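Local coordinates for protein glucosidase (Croceicoccus marinus, PDB 5Z3K) that probably hydrolyses O-glycosidic bonds as a beta-glucosidase of glycoside hydrolase family 39, at residues 282-287 and 328-333; 334-339 and 473-478; 347-352 and 370-375. All blocks are in the same frame, centred on the assembly; numbering follows the deposited sequence.

Contact 1 of 3, residues 282-287 and 328-333; sequences AFLAAA and NARTGA
Leu284 reaches from its helix to the backbone of Arg330 and the methyl of Ala333, and its conformation decides which branch meets which. A chi1 of 78° wedges CG in between the amide nitrogen and the carbonyl carbon, a hindered placement for a leucine on a helix, and chi2 of 94° is likewise unusual. This fork sends the two methyls to separate residues: Leu284 CD2 lies 4.0 Å from Arg330 O, while Leu284 CD1 comes to 4.3 Å from Ala333 C. The branch point also faces the alanine, with Leu284 CG to Ala333 CB at 4.3 Å. Arg330 adds the aliphatic root of its side chain, CG being 4.3 Å from Leu284 CD2, but its far end leads away.

Both helices belong to the outer layer of the TIM barrel: helix 277-291 joins strands 259-266 and 298-301, and helix 329-341 follows the last barrel strand. Asn328 and Thr331 form a capping box at its start. Thr331 N donates to Asn328 OD1 (2.8 Å, N-H...O 171°), and Asn328 N donates to Thr331 OG1 at 2.8 Å; Asn328 ND2 finds Ile320 O and Glu322 outside the segments.

Between the two segments, then, cohesion is dispersion alone. The polar tie between the helices lies just beyond segment 282-287, where Asp277 grips the start of helix 329-341 through a hydrogen bond from Ala329 N and a salt bridge with Arg330 NE.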
ATOM      1  N   ALA A 282     -13.686  -4.630   6.084  1.00 11.25           N
ATOM      2  CA  ALA A 282     -14.208  -5.382   4.949  1.00 13.89           C
ATOM      3  C   ALA A 282     -13.849  -4.695   3.639  1.00 12.81           C
ATOM      4  O   ALA A 282     -13.542  -5.363   2.643  1.00 12.24           O
ATOM      5  CB  ALA A 282     -15.722  -5.556   5.075  1.00 13.47           C
ATOM      6  N   PHE A 283     -13.869  -3.362   3.628  1.00 11.05           N
ATOM      7  CA  PHE A 283     -13.481  -2.623   2.427  1.00 12.58           C
ATOM      8  C   PHE A 283     -12.050  -2.941   2.033  1.00 11.78           C
ATOM      9  O   PHE A 283     -11.763  -3.223   0.863  1.00 11.08           O
ATOM     10  CB  PHE A 283     -13.647  -1.113   2.647  1.00 11.12           C
ATOM     11  CG  PHE A 283     -13.188  -0.264   1.478  1.00 12.09           C
ATOM     12  CD1 PHE A 283     -11.838   0.043   1.291  1.00  9.53           C
ATOM     13  CD2 PHE A 283     -14.116   0.237   0.564  1.00 11.30           C
ATOM     14  CE1 PHE A 283     -11.428   0.834   0.201  1.00 12.73           C
ATOM     15  CE2 PHE A 283     -13.720   1.030  -0.505  1.00 10.91           C
ATOM     16  CZ  PHE A 283     -12.374   1.320  -0.697  1.00 13.56           C
ATOM     17  N   LEU A 284     -11.118  -2.859   2.992  1.00 11.53           N
ATOM     18  CA  LEU A 284      -9.720  -2.985   2.602  1.00 13.68           C
ATOM     19  C   LEU A 284      -9.398  -4.415   2.172  1.00 10.65           C
ATOM     20  O   LEU A 284      -8.576  -4.611   1.269  1.00  8.69           O
ATOM     21  CB  LEU A 284      -8.804  -2.494   3.728  1.00 14.00           C
ATOM     22  CG  LEU A 284      -8.521  -3.366   4.935  1.00 14.03           C
ATOM     23  CD1 LEU A 284      -7.239  -4.155   4.698  1.00 16.12           C
ATOM     24  CD2 LEU A 284      -8.408  -2.481   6.188  1.00 18.05           C
ATOM     25  N   ALA A 285     -10.076  -5.415   2.746  1.00 12.24           N
ATOM     26  CA  ALA A 285      -9.884  -6.780   2.267  1.00 10.62           C
ATOM     27  C   ALA A 285     -10.451  -6.956   0.858  1.00 11.41           C
ATOM     28  O   ALA A 285      -9.802  -7.557  -0.009  1.00 10.18           O
ATOM     29  CB  ALA A 285     -10.505  -7.780   3.248  1.00 10.58           C
ATOM     30  N   ALA A 286     -11.652  -6.436   0.598  1.00 11.91           N
ATOM     31  CA  ALA A 286     -12.197  -6.533  -0.756  1.00 10.63           C
ATOM     32  C   ALA A 286     -11.343  -5.757  -1.754  1.00 10.26           C
ATOM     33  O   ALA A 286     -11.144  -6.205  -2.890  1.00 11.39           O
ATOM     34  CB  ALA A 286     -13.645  -6.032  -0.798  1.00 11.47           C
ATOM     35  N   ALA A 287     -10.818  -4.597  -1.353  1.00 10.92           N
ATOM     36  CA  ALA A 287      -9.993  -3.810  -2.270  1.00 11.26           C
ATOM     37  C   ALA A 287      -8.721  -4.556  -2.652  1.00 11.29           C
ATOM     38  O   ALA A 287      -8.319  -4.573  -3.822  1.00  9.92           O
ATOM     39  CB  ALA A 287      -9.645  -2.451  -1.644  1.00 10.28           C
ATOM     40  N   ASN A 328      -7.911  -4.168  16.209  1.00 13.41           N
ATOM     41  CA  ASN A 328      -9.330  -4.035  15.917  1.00 15.13           C
ATOM     42  C   ASN A 328      -9.619  -4.827  14.647  1.00 13.00           C
ATOM     43  O   ASN A 328      -8.792  -5.622  14.192  1.00 12.33           O
ATOM     44  CB  ASN A 328      -9.705  -2.554  15.792  1.00 13.04           C
ATOM     45  CG  ASN A 328      -8.806  -1.819  14.823  1.00 15.04           C
ATOM     46  OD1 ASN A 328      -8.363  -2.397  13.828  1.00 12.94           O
ATOM     47  ND2 ASN A 328      -8.500  -0.550  15.116  1.00 11.44           N
ATOM     48  N   ALA A 329     -10.794  -4.598  14.058  1.00 13.08           N
ATOM     49  CA  ALA A 329     -11.143  -5.326  12.845  1.00 13.19           C
ATOM     50  C   ALA A 329     -10.270  -4.899  11.665  1.00 13.61           C
ATOM     51  O   ALA A 329      -9.910  -5.732  10.824  1.00 10.86           O
ATOM     52  CB  ALA A 329     -12.626  -5.135  12.511  1.00 13.23           C
ATOM     53  N   ARG A 330      -9.930  -3.611  11.571  1.00 11.12           N
ATOM     54  CA  ARG A 330      -9.065  -3.162  10.473  1.00 12.59           C
ATOM     55  C   ARG A 330      -7.689  -3.819  10.554  1.00 12.70           C
ATOM     56  O   ARG A 330      -7.150  -4.289   9.545  1.00 10.57           O
ATOM     57  CB  ARG A 330      -8.916  -1.636  10.479  1.00  8.49           C
ATOM     58  CG  ARG A 330     -10.052  -0.850   9.819  1.00 12.33           C
ATOM     59  CD  ARG A 330     -10.001   0.617  10.261  1.00 10.87           C
ATOM     60  NE  ARG A 330     -10.361   0.764  11.672  1.00 14.81           N
ATOM     61  CZ  ARG A 330     -10.040   1.804  12.432  1.00 15.52           C
ATOM     62  NH1 ARG A 330      -9.344   2.817  11.921  1.00 13.01           N
ATOM     63  NH2 ARG A 330     -10.431   1.832  13.706  1.00 15.34           N
ATOM     64  N   THR A 331      -7.081  -3.828  11.746  1.00 12.81           N
ATOM     65  CA  THR A 331      -5.775  -4.466  11.859  1.00  9.41           C
ATOM     66  C   THR A 331      -5.895  -5.967  11.659  1.00 11.39           C
ATOM     67  O   THR A 331      -4.959  -6.603  11.165  1.00  9.41           O
ATOM     68  CB  THR A 331      -5.115  -4.146  13.209  1.00 10.62           C
ATOM     69  OG1 THR A 331      -5.903  -4.661  14.285  1.00 13.12           O
ATOM     70  CG2 THR A 331      -4.964  -2.636  13.393  1.00 13.59           C
ATOM     71  N   GLY A 332      -7.038  -6.550  12.023  1.00 11.05           N
ATOM     72  CA  GLY A 332      -7.230  -7.963  11.776  1.00 10.89           C
ATOM     73  C   GLY A 332      -7.290  -8.253  10.288  1.00 11.34           C
ATOM     74  O   GLY A 332      -6.590  -9.136   9.788  1.00 11.29           O
ATOM     75  N   ALA A 333      -8.113  -7.493   9.560  1.00 13.41           N
ATOM     76  CA  ALA A 333      -8.197  -7.677   8.112  1.00 14.90           C
ATOM     77  C   ALA A 333      -6.847  -7.428   7.448  1.00 13.16           C
ATOM     78  O   ALA A 333      -6.471  -8.127   6.500  1.00 11.22           O
ATOM     79  CB  ALA A 333      -9.266  -6.755   7.521  1.00 11.05           C
TER

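Contact 2 of 3, residues 334-339 and 473-478; sequences FQLVGQ and SGVELI
The branched end of Leu336 lies over the root of Leu477, and this is the tight part of the contact. Leu336 CD1 is 3.8 Å from Leu477 CB, its CD2 is 3.9 Å from Leu477 CD2, and the two CB atoms are 4.2 Å apart. The side chains meet at a slant, and both methyls of Leu336 are engaged. Leu477 CG stands anti to the backbone N (chi1 176°), which brings CD2 forward to the helix. Val475, two residues earlier on the same face of the strand, touches more lightly: its CG1 is 4.3 Å from Leu336 CD1.

The axes of the two short segments approach to 8.9 Å at an angle of 41°, a helix laid across a strand. Here the barrel helix 329-341 packs on a sheet of the appended beta domain, where Leu373 and Tyr443 on the neighbouring strands also touch Leu336. The strand opens with a G1 beta bulge, Ser473 and Gly474 both facing Asn376.

Packing thins out toward Gln339, which is partly exposed and has little area in the contact. Its OE1 comes to 3.6 Å from Leu477 CD2, polar against apolar, with the side chains crossing at about a right angle. The amide nitrogen turns to a different partner, NE2 donating to Asn48 O. Glu476 points away from the helix, its carboxylate paired with Arg442 and Arg444.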
ATOM      1  N   PHE A 334      -6.100  -6.438   7.941  1.00 11.17           N
ATOM      2  CA  PHE A 334      -4.787  -6.146   7.374  1.00 11.64           C
ATOM      3  C   PHE A 334      -3.866  -7.358   7.448  1.00 10.45           C
ATOM      4  O   PHE A 334      -3.177  -7.682   6.472  1.00 10.68           O
ATOM      5  CB  PHE A 334      -4.175  -4.946   8.094  1.00 10.47           C
ATOM      6  CG  PHE A 334      -2.831  -4.521   7.551  1.00 13.38           C
ATOM      7  CD1 PHE A 334      -2.740  -3.734   6.408  1.00 12.11           C
ATOM      8  CD2 PHE A 334      -1.660  -4.897   8.195  1.00 13.87           C
ATOM      9  CE1 PHE A 334      -1.503  -3.327   5.916  1.00 13.13           C
ATOM     10  CE2 PHE A 334      -0.412  -4.495   7.709  1.00 12.92           C
ATOM     11  CZ  PHE A 334      -0.336  -3.715   6.565  1.00 10.14           C
ATOM     12  N   GLN A 335      -3.859  -8.063   8.590  1.00  9.44           N
ATOM     13  CA  GLN A 335      -3.026  -9.252   8.720  1.00  8.76           C
ATOM     14  C   GLN A 335      -3.532 -10.394   7.846  1.00 10.25           C
ATOM     15  O   GLN A 335      -2.736 -11.072   7.190  1.00 12.21           O
ATOM     16  CB  GLN A 335      -2.963  -9.692  10.184  1.00 10.68           C
ATOM     17  CG  GLN A 335      -2.226  -8.706  11.098  1.00  8.44           C
ATOM     18  CD  GLN A 335      -2.382  -9.066  12.565  1.00 13.20           C
ATOM     19  OE1 GLN A 335      -1.651  -9.905  13.089  1.00 15.01           O
ATOM     20  NE2 GLN A 335      -3.344  -8.444  13.225  1.00 14.25           N
ATOM     21  N   LEU A 336      -4.846 -10.647   7.837  1.00  9.65           N
ATOM     22  CA  LEU A 336      -5.353 -11.773   7.052  1.00 10.93           C
ATOM     23  C   LEU A 336      -5.128 -11.549   5.560  1.00 10.62           C
ATOM     24  O   LEU A 336      -4.841 -12.502   4.821  1.00 13.55           O
ATOM     25  CB  LEU A 336      -6.834 -11.993   7.329  1.00 10.75           C
ATOM     26  CG  LEU A 336      -7.268 -12.172   8.785  1.00 15.10           C
ATOM     27  CD1 LEU A 336      -8.728 -12.564   8.796  1.00 13.70           C
ATOM     28  CD2 LEU A 336      -6.414 -13.195   9.510  1.00 13.51           C
ATOM     29  N   VAL A 337      -5.263 -10.302   5.100  1.00 10.49           N
ATOM     30  CA  VAL A 337      -4.949  -9.985   3.704  1.00 11.27           C
ATOM     31  C   VAL A 337      -3.486 -10.290   3.404  1.00 12.05           C
ATOM     32  O   VAL A 337      -3.159 -10.994   2.442  1.00 10.00           O
ATOM     33  CB  VAL A 337      -5.279  -8.511   3.392  1.00 11.44           C
ATOM     34  CG1 VAL A 337      -4.605  -8.089   2.109  1.00 11.19           C
ATOM     35  CG2 VAL A 337      -6.786  -8.282   3.317  1.00 10.62           C
ATOM     36  N   GLY A 338      -2.577  -9.747   4.212  1.00 12.79           N
ATOM     37  CA  GLY A 338      -1.166  -9.947   3.937  1.00 10.37           C
ATOM     38  C   GLY A 338      -0.767 -11.407   3.942  1.00 11.29           C
ATOM     39  O   GLY A 338       0.059 -11.838   3.133  1.00  9.92           O
ATOM     40  N   GLN A 339      -1.342 -12.191   4.861  1.00 10.19           N
ATOM     41  CA  GLN A 339      -1.026 -13.607   4.897  1.00 11.05           C
ATOM     42  C   GLN A 339      -1.487 -14.296   3.621  1.00 11.73           C
ATOM     43  O   GLN A 339      -0.809 -15.196   3.112  1.00 12.05           O
ATOM     44  CB  GLN A 339      -1.652 -14.250   6.131  1.00 12.76           C
ATOM     45  CG  GLN A 339      -0.963 -13.773   7.415  1.00  9.99           C
ATOM     46  CD  GLN A 339      -1.817 -13.948   8.647  1.00 17.48           C
ATOM     47  OE1 GLN A 339      -2.875 -14.571   8.607  1.00 15.49           O
ATOM     48  NE2 GLN A 339      -1.359 -13.383   9.761  1.00 13.77           N
ATOM     49  N   SER A 473     -19.798  -6.660   6.136  1.00 17.57           N
ATOM     50  CA  SER A 473     -18.747  -6.016   6.930  1.00 16.36           C
ATOM     51  C   SER A 473     -18.008  -7.035   7.797  1.00 17.70           C
ATOM     52  O   SER A 473     -17.733  -6.791   8.977  1.00 20.29           O
ATOM     53  CB  SER A 473     -19.296  -4.862   7.774  1.00 14.82           C
ATOM     54  OG  SER A 473     -20.011  -3.929   6.968  1.00 19.43           O
ATOM     55  N   GLY A 474     -17.689  -8.180   7.208  1.00 14.21           N
ATOM     56  CA  GLY A 474     -16.887  -9.189   7.877  1.00 12.67           C
ATOM     57  C   GLY A 474     -15.869  -9.772   6.922  1.00 15.30           C
ATOM     58  O   GLY A 474     -16.068  -9.790   5.702  1.00 16.08           O
ATOM     59  N   VAL A 475     -14.758 -10.238   7.495  1.00 12.54           N
ATOM     60  CA  VAL A 475     -13.622 -10.785   6.763  1.00 11.21           C
ATOM     61  C   VAL A 475     -13.236 -12.110   7.407  1.00 14.59           C
ATOM     62  O   VAL A 475     -13.121 -12.199   8.636  1.00 13.09           O
ATOM     63  CB  VAL A 475     -12.420  -9.810   6.760  1.00 11.69           C
ATOM     64  CG1 VAL A 475     -11.240 -10.406   5.991  1.00 12.29           C
ATOM     65  CG2 VAL A 475     -12.829  -8.463   6.158  1.00  8.62           C
ATOM     66  N   GLU A 476     -13.113 -13.151   6.591  1.00 13.28           N
ATOM     67  CA  GLU A 476     -12.756 -14.465   7.107  1.00 15.78           C
ATOM     68  C   GLU A 476     -11.623 -15.152   6.347  1.00 14.04           C
ATOM     69  O   GLU A 476     -11.613 -15.184   5.117  1.00 14.16           O
ATOM     70  CB  GLU A 476     -13.987 -15.376   7.134  1.00 16.08           C
ATOM     71  CG  GLU A 476     -13.786 -16.667   7.912  1.00 17.12           C
ATOM     72  CD  GLU A 476     -15.025 -17.079   8.684  1.00 21.96           C
ATOM     73  OE1 GLU A 476     -15.770 -17.952   8.189  1.00 33.31           O
ATOM     74  OE2 GLU A 476     -15.253 -16.533   9.782  1.00 28.83           O
ATOM     75  N   LEU A 477     -10.673 -15.698   7.096  1.00 10.42           N
ATOM     76  CA  LEU A 477      -9.561 -16.446   6.521  1.00 13.75           C
ATOM     77  C   LEU A 477      -9.731 -17.893   6.933  1.00 13.67           C
ATOM     78  O   LEU A 477      -9.811 -18.190   8.126  1.00 12.23           O
ATOM     79  CB  LEU A 477      -8.203 -15.923   6.997  1.00 10.89           C
ATOM     80  CG  LEU A 477      -6.994 -16.725   6.509  1.00 12.48           C
ATOM     81  CD1 LEU A 477      -6.876 -16.608   4.996  1.00 14.53           C
ATOM     82  CD2 LEU A 477      -5.704 -16.212   7.178  1.00 16.81           C
ATOM     83  N   ILE A 478      -9.811 -18.777   5.954  1.00 14.28           N
ATOM     84  CA  ILE A 478      -9.842 -20.209   6.189  1.00 11.11           C
ATOM     85  C   ILE A 478      -8.464 -20.735   5.860  1.00 14.40           C
ATOM     86  O   ILE A 478      -7.970 -20.534   4.744  1.00 13.06           O
ATOM     87  CB  ILE A 478     -10.908 -20.907   5.329  1.00 10.06           C
ATOM     88  CG1 ILE A 478     -12.284 -20.280   5.560  1.00 13.98           C
ATOM     89  CG2 ILE A 478     -10.880 -22.423   5.578  1.00 14.96           C
ATOM     90  CD1 ILE A 478     -12.709 -20.236   7.023  1.00 22.92           C
TER

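Contact 3 of 3, residues 347-352 and 370-375; sequences LAITGG and IRILIS
Segments 347-352 and 370-375 run in the same general direction, with Leu347 level with Ile370 and Ile349 level with Ile372. Their CA atoms are 8.7 Å apart in the first pair and 8.4 Å in the second, too far for neighbouring strands, and no hydrogen bond crosses between them. The gap is filled by strand 357-363, which is antiparallel to both: Leu347 bonds through its backbone to Ala361, and Arg371 to Gly362. The contact therefore joins two next-nearest strands, whose side chains meet over the one between.

Leu347 CD1 touches Ile370 CG2 at 3.6 Å and also comes to 4.1 Å from Ile370 CD1, so a single methyl faces two branches of the isoleucine. The two side chains cross at about a right angle. In the second pair Ile349 CD1 ends 3.7 Å from Ile372 CG2. Ile349 carries CG1 anti to its amide nitrogen (chi1 -179°) and continues nearly extended through chi2 of 159°, which gives CD1 the reach to span the middle strand. That strand offers small residues at this place, Ala361 touching Leu347 and Ala359 touching Ile349.

This bridging belongs to one face of the mixed sheet of the beta domain, in which strands 369-376, 357-363, 345-350 and 6-13 follow one another in order. Strand 6-13, three places from 369-376, still reaches it, Ala13 touching Ile370 and Leu9 touching Ile374, which implies that the sheet curls and that these side chains line its concave side; Val11 touches the nearer Ile349. Trp433 and Pro432 from a loop also pack on Ile370.

Arg371 and Leu373 lead away from this cluster. Arg371 NE forms a salt bridge with Glu479 and its NH1 a hydrogen bond to Gln339 O, while Leu373 packs on Val475.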
ATOM      1  N   LEU A 347      -4.603 -20.056  -6.243  1.00  9.48           N
ATOM      2  CA  LEU A 347      -5.515 -21.158  -6.506  1.00 10.52           C
ATOM      3  C   LEU A 347      -6.816 -20.612  -7.064  1.00 13.25           C
ATOM      4  O   LEU A 347      -7.193 -19.477  -6.779  1.00 11.41           O
ATOM      5  CB  LEU A 347      -5.795 -21.951  -5.219  1.00  9.75           C
ATOM      6  CG  LEU A 347      -4.583 -22.662  -4.617  1.00 13.20           C
ATOM      7  CD1 LEU A 347      -4.919 -23.252  -3.240  1.00 13.41           C
ATOM      8  CD2 LEU A 347      -4.042 -23.734  -5.558  1.00 14.96           C
ATOM      9  N   ALA A 348      -7.508 -21.431  -7.858  1.00 10.69           N
ATOM     10  CA  ALA A 348      -8.791 -21.015  -8.415  1.00 13.57           C
ATOM     11  C   ALA A 348      -9.872 -21.048  -7.345  1.00 13.53           C
ATOM     12  O   ALA A 348     -10.083 -22.083  -6.707  1.00 14.15           O
ATOM     13  CB  ALA A 348      -9.193 -21.932  -9.572  1.00  9.55           C
ATOM     14  N   ILE A 349     -10.571 -19.925  -7.155  1.00 10.99           N
ATOM     15  CA  ILE A 349     -11.789 -19.889  -6.349  1.00 11.90           C
ATOM     16  C   ILE A 349     -12.910 -19.308  -7.206  1.00 15.36           C
ATOM     17  O   ILE A 349     -12.746 -18.262  -7.854  1.00 12.73           O
ATOM     18  CB  ILE A 349     -11.625 -19.105  -5.026  1.00 12.63           C
ATOM     19  CG1 ILE A 349     -12.932 -19.139  -4.217  1.00 13.68           C
ATOM     20  CG2 ILE A 349     -11.145 -17.665  -5.270  1.00 10.98           C
ATOM     21  CD1 ILE A 349     -12.742 -18.841  -2.723  1.00 15.02           C
ATOM     22  N   THR A 350     -14.030 -20.017  -7.243  1.00 13.44           N
ATOM     23  CA  THR A 350     -15.158 -19.678  -8.094  1.00 13.24           C
ATOM     24  C   THR A 350     -16.383 -19.413  -7.236  1.00 14.15           C
ATOM     25  O   THR A 350     -16.659 -20.147  -6.279  1.00 11.77           O
ATOM     26  CB  THR A 350     -15.417 -20.823  -9.082  1.00 13.27           C
ATOM     27  OG1 THR A 350     -14.327 -20.881 -10.015  1.00 11.63           O
ATOM     28  CG2 THR A 350     -16.738 -20.630  -9.830  1.00 13.70           C
ATOM     29  N   GLY A 351     -17.120 -18.358  -7.566  1.00 11.96           N
ATOM     30  CA  GLY A 351     -18.364 -18.069  -6.886  1.00 12.48           C
ATOM     31  C   GLY A 351     -18.408 -16.728  -6.201  1.00 17.05           C
ATOM     32  O   GLY A 351     -19.483 -16.330  -5.735  1.00 16.21           O
ATOM     33  N   GLY A 352     -17.297 -15.999  -6.119  1.00 11.72           N
ATOM     34  CA  GLY A 352     -17.339 -14.646  -5.610  1.00 13.24           C
ATOM     35  C   GLY A 352     -18.027 -13.750  -6.614  1.00 13.21           C
ATOM     36  O   GLY A 352     -18.447 -14.178  -7.689  1.00 14.53           O
ATOM     37  N   ILE A 370      -2.951 -24.006   2.678  1.00 13.48           N
ATOM     38  CA  ILE A 370      -3.903 -23.337   1.782  1.00 13.98           C
ATOM     39  C   ILE A 370      -4.554 -22.189   2.546  1.00 17.88           C
ATOM     40  O   ILE A 370      -4.985 -22.377   3.691  1.00 15.79           O
ATOM     41  CB  ILE A 370      -4.991 -24.315   1.296  1.00 15.95           C
ATOM     42  CG1 ILE A 370      -4.410 -25.692   0.916  1.00 19.90           C
ATOM     43  CG2 ILE A 370      -5.882 -23.664   0.228  1.00 16.08           C
ATOM     44  CD1 ILE A 370      -3.501 -25.686  -0.255  1.00 17.01           C
ATOM     45  N   ARG A 371      -4.668 -21.012   1.915  1.00 13.35           N
ATOM     46  CA  ARG A 371      -5.341 -19.863   2.525  1.00 13.38           C
ATOM     47  C   ARG A 371      -6.476 -19.385   1.631  1.00 13.32           C
ATOM     48  O   ARG A 371      -6.263 -19.129   0.442  1.00 13.39           O
ATOM     49  CB  ARG A 371      -4.370 -18.712   2.776  1.00 12.03           C
ATOM     50  CG  ARG A 371      -3.355 -19.039   3.848  1.00 11.18           C
ATOM     51  CD  ARG A 371      -2.459 -17.857   4.230  1.00 11.74           C
ATOM     52  NE  ARG A 371      -1.613 -18.291   5.336  1.00 18.07           N
ATOM     53  CZ  ARG A 371      -0.296 -18.141   5.399  1.00 16.10           C
ATOM     54  NH1 ARG A 371       0.370 -17.527   4.424  1.00 14.70           N
ATOM     55  NH2 ARG A 371       0.353 -18.602   6.463  1.00 16.43           N
ATOM     56  N   ILE A 372      -7.669 -19.241   2.207  1.00 10.55           N
ATOM     57  CA  ILE A 372      -8.843 -18.772   1.469  1.00 11.76           C
ATOM     58  C   ILE A 372      -9.396 -17.561   2.203  1.00 12.07           C
ATOM     59  O   ILE A 372      -9.857 -17.672   3.348  1.00 11.22           O
ATOM     60  CB  ILE A 372      -9.921 -19.856   1.308  1.00  9.35           C
ATOM     61  CG1 ILE A 372      -9.374 -21.081   0.562  1.00 11.76           C
ATOM     62  CG2 ILE A 372     -11.118 -19.266   0.566  1.00 11.89           C
ATOM     63  CD1 ILE A 372      -9.253 -22.341   1.447  1.00 18.92           C
ATOM     64  N   LEU A 373      -9.333 -16.407   1.552  1.00 12.32           N
ATOM     65  CA  LEU A 373      -9.718 -15.129   2.133  1.00 10.91           C
ATOM     66  C   LEU A 373     -11.055 -14.708   1.546  1.00 11.42           C
ATOM     67  O   LEU A 373     -11.232 -14.761   0.328  1.00 11.00           O
ATOM     68  CB  LEU A 373      -8.654 -14.074   1.828  1.00 10.93           C
ATOM     69  CG  LEU A 373      -8.959 -12.675   2.346  1.00 11.89           C
ATOM     70  CD1 LEU A 373      -8.806 -12.644   3.885  1.00 11.81           C
ATOM     71  CD2 LEU A 373      -8.032 -11.675   1.712  1.00 12.60           C
ATOM     72  N   ILE A 374     -11.990 -14.306   2.403  1.00 10.20           N
ATOM     73  CA  ILE A 374     -13.334 -13.925   1.997  1.00 11.99           C
ATOM     74  C   ILE A 374     -13.704 -12.622   2.684  1.00 11.56           C
ATOM     75  O   ILE A 374     -13.642 -12.531   3.915  1.00 13.59           O
ATOM     76  CB  ILE A 374     -14.373 -15.004   2.362  1.00 12.68           C
ATOM     77  CG1 ILE A 374     -13.990 -16.368   1.788  1.00 14.06           C
ATOM     78  CG2 ILE A 374     -15.774 -14.557   1.924  1.00 15.95           C
ATOM     79  CD1 ILE A 374     -14.755 -17.520   2.436  1.00 13.60           C
ATOM     80  N   SER A 375     -14.127 -11.629   1.906  1.00 13.71           N
ATOM     81  CA  SER A 375     -14.674 -10.401   2.474  1.00 14.46           C
ATOM     82  C   SER A 375     -16.092 -10.211   1.973  1.00 14.98           C
ATOM     83  O   SER A 375     -16.354 -10.352   0.773  1.00 13.05           O
ATOM     84  CB  SER A 375     -13.835  -9.170   2.129  1.00 13.53           C
ATOM     85  OG  SER A 375     -14.393  -7.998   2.726  1.00 12.72           O
TER

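Contacts 1 and 2 share helix 329-341: its start meets helix 277-291 in contact 1 and its middle meets the beta domain in contact 2, with Val337 still packing on Ala285. Contact 3 lies within the beta domain, its centre about 21 Å from the chain centre against 13 Å for contact 1. Strands 369-376 and 474-482 are neighbours, linking contacts 2 and 3, and Ser375 OG reaches Ala282 O of contact 1. All three are mainly buried and apolar, but contact 1 sits beside a capping box and the Asp277 salt bridge, contact 2 thins to the partly exposed amide of Gln339, and contact 3 is methyl against methyl, with Ile349 partly exposed.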